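Local structure of uncharacterized protein (Acinetobacter baumannii, 4PAR) at residues Q16-N22 against F44-Q48; T10-I14 against F40-V45. The protein cleaves DNA containing 5-hydroxymethylcytosine, as a restriction enzyme that joins a VSR-like endonuclease domain to an SRA-like domain. The protein carries 3 engineered substitutions. One frame throughout, in Å; residues are numbered along the deposited sequence.

Contact 1. Residues Q16-N22 against F44-Q48; sequences QLGRTKN and FVTQQ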
loop_
_atom_site.group_PDB
_atom_site.type_symbol
_atom_site.label_atom_id
_atom_site.label_comp_id
_atom_site.label_asym_id
_atom_site.label_seq_id
_atom_site.Cartn_x
_atom_site.Cartn_y
_atom_site.Cartn_z
ATOM N N GLN F 16 -17.862 11.083 -0.659
ATOM C CA GLN F 16 -18.481 10.714 -1.933
ATOM C C GLN F 16 -18.130 11.724 -3.018
ATOM O O GLN F 16 -17.973 11.364 -4.183
ATOM C CB GLN F 16 -20.006 10.599 -1.808
ATOM C CG GLN F 16 -20.502 9.432 -0.950
ATOM C CD GLN F 16 -20.294 8.065 -1.591
ATOM O OE1 GLN F 16 -20.263 7.927 -2.813
ATOM N NE2 GLN F 16 -20.158 7.045 -0.756
ATOM N N LEU F 17 -18.008 12.989 -2.629
ATOM C CA LEU F 17 -17.674 14.054 -3.565
ATOM C C LEU F 17 -16.168 14.305 -3.585
ATOM O O LEU F 17 -15.677 15.197 -4.282
ATOM C CB LEU F 17 -18.429 15.331 -3.208
ATOM C CG LEU F 17 -19.946 15.169 -3.209
ATOM C CD1 LEU F 17 -20.644 16.436 -2.783
ATOM C CD2 LEU F 17 -20.432 14.740 -4.572
ATOM N N GLY F 18 -15.441 13.509 -2.810
ATOM C CA GLY F 18 -14.000 13.634 -2.721
ATOM C C GLY F 18 -13.210 12.517 -3.374
ATOM O O GLY F 18 -12.016 12.377 -3.124
ATOM N N ARG F 19 -13.867 11.709 -4.200
ATOM C CA ARG F 19 -13.186 10.593 -4.852
ATOM C C ARG F 19 -12.252 11.103 -5.930
ATOM O O ARG F 19 -12.506 12.147 -6.531
ATOM C CB ARG F 19 -14.182 9.619 -5.477
ATOM C CG ARG F 19 -15.026 8.829 -4.507
ATOM C CD ARG F 19 -15.870 7.834 -5.270
ATOM N NE ARG F 19 -17.046 7.398 -4.527
ATOM C CZ ARG F 19 -17.036 6.407 -3.646
ATOM N NH1 ARG F 19 -15.901 5.769 -3.392
ATOM N NH2 ARG F 19 -18.153 6.065 -3.016
ATOM N N THR F 20 -11.176 10.361 -6.178
ATOM C CA THR F 20 -10.285 10.682 -7.283
ATOM C C THR F 20 -11.063 10.551 -8.601
ATOM O O THR F 20 -11.680 9.521 -8.872
ATOM C CB THR F 20 -9.018 9.786 -7.277
ATOM O OG1 THR F 20 -8.289 9.972 -8.496
ATOM C CG2 THR F 20 -9.378 8.322 -7.124
ATOM N N LYS F 21 -11.039 11.615 -9.400
ATOM C CA LYS F 21 -11.900 11.743 -10.577
ATOM C C LYS F 21 -11.579 10.746 -11.681
ATOM O O LYS F 21 -10.421 10.566 -12.054
ATOM C CB LYS F 21 -11.808 13.163 -11.144
ATOM C CG LYS F 21 -12.438 14.230 -10.269
ATOM C CD LYS F 21 -12.008 15.627 -10.704
ATOM C CE LYS F 21 -12.333 15.880 -12.168
ATOM N NZ LYS F 21 -13.794 15.788 -12.445
ATOM N N ASN F 22 -12.614 10.089 -12.192
ATOM C CA ASN F 22 -12.477 9.249 -13.374
ATOM C C ASN F 22 -12.526 10.080 -14.648
ATOM O O ASN F 22 -11.752 9.867 -15.580
ATOM C CB ASN F 22 -13.566 8.184 -13.395
ATOM C CG ASN F 22 -13.399 7.173 -12.290
ATOM O OD1 ASN F 22 -12.276 6.845 -11.907
ATOM N ND2 ASN F 22 -14.513 6.676 -11.765
ATOM N N PHE F 44 -27.161 9.146 -1.932
ATOM C CA PHE F 44 -26.511 9.110 -3.239
ATOM C C PHE F 44 -25.139 8.448 -3.163
ATOM O O PHE F 44 -24.503 8.424 -2.106
ATOM C CB PHE F 44 -26.391 10.518 -3.827
ATOM C CG PHE F 44 -25.467 11.426 -3.063
ATOM C CD1 PHE F 44 -24.106 11.438 -3.324
ATOM C CD2 PHE F 44 -25.963 12.282 -2.104
ATOM C CE1 PHE F 44 -23.266 12.266 -2.631
ATOM C CE2 PHE F 44 -25.119 13.115 -1.406
ATOM C CZ PHE F 44 -23.771 13.107 -1.670
ATOM N N VAL F 45 -24.697 7.900 -4.291
ATOM C CA VAL F 45 -23.401 7.233 -4.377
ATOM C C VAL F 45 -22.675 7.699 -5.638
ATOM O O VAL F 45 -23.280 7.793 -6.707
ATOM C CB VAL F 45 -23.546 5.686 -4.411
ATOM C CG1 VAL F 45 -22.188 5.013 -4.288
ATOM C CG2 VAL F 45 -24.475 5.201 -3.322
ATOM N N THR F 46 -21.386 7.997 -5.517
ATOM C CA THR F 46 -20.580 8.346 -6.687
ATOM C C THR F 46 -19.705 7.182 -7.126
ATOM O O THR F 46 -19.199 6.429 -6.297
ATOM C CB THR F 46 -19.668 9.561 -6.429
ATOM O OG1 THR F 46 -18.844 9.309 -5.284
ATOM C CG2 THR F 46 -20.491 10.825 -6.212
ATOM N N GLN F 47 -19.527 7.051 -8.436
ATOM C CA GLN F 47 -18.703 5.998 -9.012
ATOM C C GLN F 47 -19.235 4.625 -8.630
ATOM O O GLN F 47 -18.485 3.742 -8.216
ATOM C CB GLN F 47 -17.250 6.156 -8.578
ATOM C CG GLN F 47 -16.673 7.491 -8.960
ATOM C CD GLN F 47 -15.202 7.585 -8.671
ATOM O OE1 GLN F 47 -14.584 6.617 -8.228
ATOM N NE2 GLN F 47 -14.623 8.756 -8.923
ATOM N N GLN F 48 -20.543 4.459 -8.780
ATOM C CA GLN F 48 -21.187 3.197 -8.456
ATOM C C GLN F 48 -20.902 2.186 -9.541
ATOM O O GLN F 48 -21.206 2.431 -10.711
ATOM C CB GLN F 48 -22.697 3.380 -8.290
ATOM C CG GLN F 48 -23.458 2.085 -8.121
ATOM C CD GLN F 48 -23.092 1.348 -6.854
ATOM O OE1 GLN F 48 -23.200 1.887 -5.754
ATOM N NE2 GLN F 48 -22.649 0.106 -7.000
#

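Contact 2. Residues T10-I14 against F40-V45; sequences TDYVI and FTLKFV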
loop_
_atom_site.group_PDB
_atom_site.type_symbol
_atom_site.label_atom_id
_atom_site.label_comp_id
_atom_site.label_asym_id
_atom_site.label_seq_id
_atom_site.Cartn_x
_atom_site.Cartn_y
_atom_site.Cartn_z
ATOM N N THR F 10 -21.938 14.177 7.233
ATOM C CA THR F 10 -20.942 15.090 6.686
ATOM C C THR F 10 -19.749 14.338 6.111
ATOM O O THR F 10 -19.339 14.591 4.975
ATOM C CB THR F 10 -20.444 16.078 7.748
ATOM O OG1 THR F 10 -21.512 16.954 8.121
ATOM C CG2 THR F 10 -19.293 16.901 7.207
ATOM N N ASP F 11 -19.205 13.407 6.889
ATOM C CA ASP F 11 -18.075 12.612 6.425
ATOM C C ASP F 11 -18.432 11.868 5.141
ATOM O O ASP F 11 -17.677 11.888 4.169
ATOM C CB ASP F 11 -17.623 11.627 7.508
ATOM C CG ASP F 11 -16.286 10.978 7.181
ATOM O OD1 ASP F 11 -15.252 11.679 7.229
ATOM O OD2 ASP F 11 -16.268 9.766 6.881
ATOM N N TYR F 12 -19.602 11.237 5.139
ATOM C CA TYR F 12 -20.078 10.490 3.980
ATOM C C TYR F 12 -20.162 11.368 2.729
ATOM O O TYR F 12 -19.600 11.028 1.684
ATOM C CB TYR F 12 -21.441 9.866 4.281
ATOM C CG TYR F 12 -22.044 9.100 3.124
ATOM C CD1 TYR F 12 -21.698 7.776 2.886
ATOM C CD2 TYR F 12 -22.969 9.696 2.278
ATOM C CE1 TYR F 12 -22.247 7.076 1.832
ATOM C CE2 TYR F 12 -23.522 8.999 1.221
ATOM C CZ TYR F 12 -23.158 7.691 1.003
ATOM O OH TYR F 12 -23.708 6.998 -0.047
ATOM N N VAL F 13 -20.857 12.498 2.844
ATOM C CA VAL F 13 -21.007 13.428 1.732
ATOM C C VAL F 13 -19.658 13.924 1.213
ATOM O O VAL F 13 -19.422 13.939 0.008
ATOM C CB VAL F 13 -21.859 14.651 2.117
ATOM C CG1 VAL F 13 -21.988 15.589 0.928
ATOM C CG2 VAL F 13 -23.228 14.217 2.576
ATOM N N ILE F 14 -18.775 14.329 2.119
ATOM C CA ILE F 14 -17.461 14.813 1.712
ATOM C C ILE F 14 -16.689 13.748 0.940
ATOM O O ILE F 14 -16.121 14.026 -0.120
ATOM C CB ILE F 14 -16.621 15.270 2.917
ATOM C CG1 ILE F 14 -17.236 16.515 3.538
ATOM C CG2 ILE F 14 -15.206 15.586 2.499
ATOM C CD1 ILE F 14 -17.667 17.528 2.528
ATOM N N PHE F 40 -31.142 15.964 1.302
ATOM C CA PHE F 40 -30.331 14.886 1.851
ATOM C C PHE F 40 -31.151 13.751 2.456
ATOM O O PHE F 40 -30.601 12.810 3.024
ATOM C CB PHE F 40 -29.335 15.459 2.851
ATOM C CG PHE F 40 -28.276 16.294 2.197
ATOM C CD1 PHE F 40 -28.466 17.652 2.005
ATOM C CD2 PHE F 40 -27.116 15.709 1.718
ATOM C CE1 PHE F 40 -27.503 18.418 1.380
ATOM C CE2 PHE F 40 -26.151 16.468 1.092
ATOM C CZ PHE F 40 -26.345 17.825 0.922
ATOM N N THR F 41 -32.469 13.826 2.316
ATOM C CA THR F 41 -33.290 12.646 2.550
ATOM C C THR F 41 -33.032 11.656 1.413
ATOM O O THR F 41 -33.429 10.492 1.481
ATOM C CB THR F 41 -34.792 12.980 2.630
ATOM O OG1 THR F 41 -35.245 13.482 1.367
ATOM C CG2 THR F 41 -35.051 14.019 3.712
ATOM N N LEU F 42 -32.356 12.138 0.373
ATOM C CA LEU F 42 -31.968 11.318 -0.768
ATOM C C LEU F 42 -30.537 10.811 -0.635
ATOM O O LEU F 42 -29.591 11.588 -0.701
ATOM C CB LEU F 42 -32.103 12.116 -2.066
ATOM C CG LEU F 42 -33.396 11.989 -2.869
ATOM C CD1 LEU F 42 -34.618 12.151 -1.982
ATOM C CD2 LEU F 42 -33.399 13.025 -3.978
ATOM N N LYS F 43 -30.377 9.506 -0.457
ATOM C CA LYS F 43 -29.042 8.926 -0.415
ATOM C C LYS F 43 -28.468 8.936 -1.820
ATOM O O LYS F 43 -29.206 8.776 -2.792
ATOM C CB LYS F 43 -29.071 7.503 0.155
ATOM C CG LYS F 43 -27.699 6.862 0.303
ATOM C CD LYS F 43 -27.773 5.495 0.969
ATOM C CE LYS F 43 -26.398 4.844 1.042
ATOM N NZ LYS F 43 -26.428 3.513 1.715
ATOM N N PHE F 44 -27.161 9.146 -1.932
ATOM C CA PHE F 44 -26.511 9.110 -3.239
ATOM C C PHE F 44 -25.139 8.448 -3.163
ATOM O O PHE F 44 -24.503 8.424 -2.106
ATOM C CB PHE F 44 -26.391 10.518 -3.827
ATOM C CG PHE F 44 -25.467 11.426 -3.063
ATOM C CD1 PHE F 44 -24.106 11.438 -3.324
ATOM C CD2 PHE F 44 -25.963 12.282 -2.104
ATOM C CE1 PHE F 44 -23.266 12.266 -2.631
ATOM C CE2 PHE F 44 -25.119 13.115 -1.406
ATOM C CZ PHE F 44 -23.771 13.107 -1.670
ATOM N N VAL F 45 -24.697 7.900 -4.291
ATOM C CA VAL F 45 -23.401 7.233 -4.377
ATOM C C VAL F 45 -22.675 7.699 -5.638
ATOM O O VAL F 45 -23.280 7.793 -6.707
ATOM C CB VAL F 45 -23.546 5.686 -4.411
ATOM C CG1 VAL F 45 -22.188 5.013 -4.288
ATOM C CG2 VAL F 45 -24.475 5.201 -3.322
#

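Contact 1. Residues Q16-N22 against F44-Q48
Gln16 and Arg19 meet Thr46 and Gln47 in a mainly polar, partly buried contact, where the end of helix 7-16 and the loop after it run alongside the beginning of strand 45-51. Thr46 is bonded through both its backbone and its side chain. Its OG1 accepts from Arg19 NE at 2.7 Å and lies in the guanidinium plane, so this bond is made at the edge of the group. The Gln16 and Thr46 side chains run antiparallel, alongside each other, and the bend of Gln16 at chi2 (-71°) turns OE1 onto the strand, where Thr46 N donates at 2.9 Å with a nearly straight angle of 176°. Arg19 NH2 reaches the same OE1 at 2.8 Å from the opposite face of the amide, above the carbonyl plane and not on a lone pair. Asn278 accepts from the ends of both side chains, from Gln16 NE2 at its OD1 and from Arg19 NH1 at its O; with OE1 held by two donors and NE2 by Asn278, the Gln16 amide is restrained at both ends. Gln47 runs extended beyond CG to the loop: its NE2 donates to Thr20 O at 3.0 Å, the acceptor in the plane of the Gln47 amide but the donor above the Thr20 carbonyl plane, while Asn22 ND2 packs 3.3 Å from Gln47 CD, the two amide planes 31° apart. The apolar part lies at the other end, where Gln16 CB stands 3.8 Å from Phe44 CE1 and Leu17 CD2 adds to the same ring. Thr20 packs on a phosphate of the bound DNA. Gln47, in a left-handed backbone conformation, and Gln48 both face Thr60 on strand 57-64, a G1 beta bulge in the mixed sheet of the PD-(D/E)XK-type endonuclease domain.

Contact 2. Residues T10-I14 against F40-V45
Tyr12 swings its ring to the side opposite its own backbone N (chi1 178°), which carries the hydroxyl from helix 7-16 as far as the carbonyl of Phe44 in the loop 40-45, and the chi1 of Val13, -180°, spreads its two methyls between two phenylalanines. Tyr12 OH donates to Phe44 O at 2.6 Å, tilted 32° from the carbonyl plane, and this oxygen lies near the plane of the tyrosine ring, at its edge. The fully extended Lys43 chain crosses the tyrosine at about a right angle, bringing its CE to 3.6 Å from Tyr12 OH, and Val45 CG2 approaches the same oxygen at 3.8 Å. Val13 supplies the apolar half: CG1 meets the edge of the Phe44 ring at CZ, 4.0 Å away, while CG2 stands 4.0 Å from Phe40 CE2. Both phenylalanine side chains run at about a right angle to that of Val13. Trp166 meets the Tyr12 ring, Tyr28 of the second subunit packs on Phe40, and Leu136 of that subunit packs on Val13. The Phe44 side chain also touches Leu62 and Phe64 of strand 57-64 and Ile34 of helix 26-37, so it packs among both helices and the strand.

Both contacts fasten helix 7-16 and the loop that follows it to the chain entering strand 45-51, and their centres lie about 11 Å apart. Each is partly buried, yet the chemistry changes along the way. Contact 1 buries 436 Å² and relies on a network of side-chain hydrogen bonds; its nearest atom comes within about 4 Å of the bound DNA. Contact 2 buries 235 Å², has a single hydrogen bond across it and otherwise rests on aliphatic-aromatic packing, about 11 Å from the DNA at its nearest atom. It also meets the second subunit at more residues, five against one in contact 1. Phe44 and Val45 belong to both contacts.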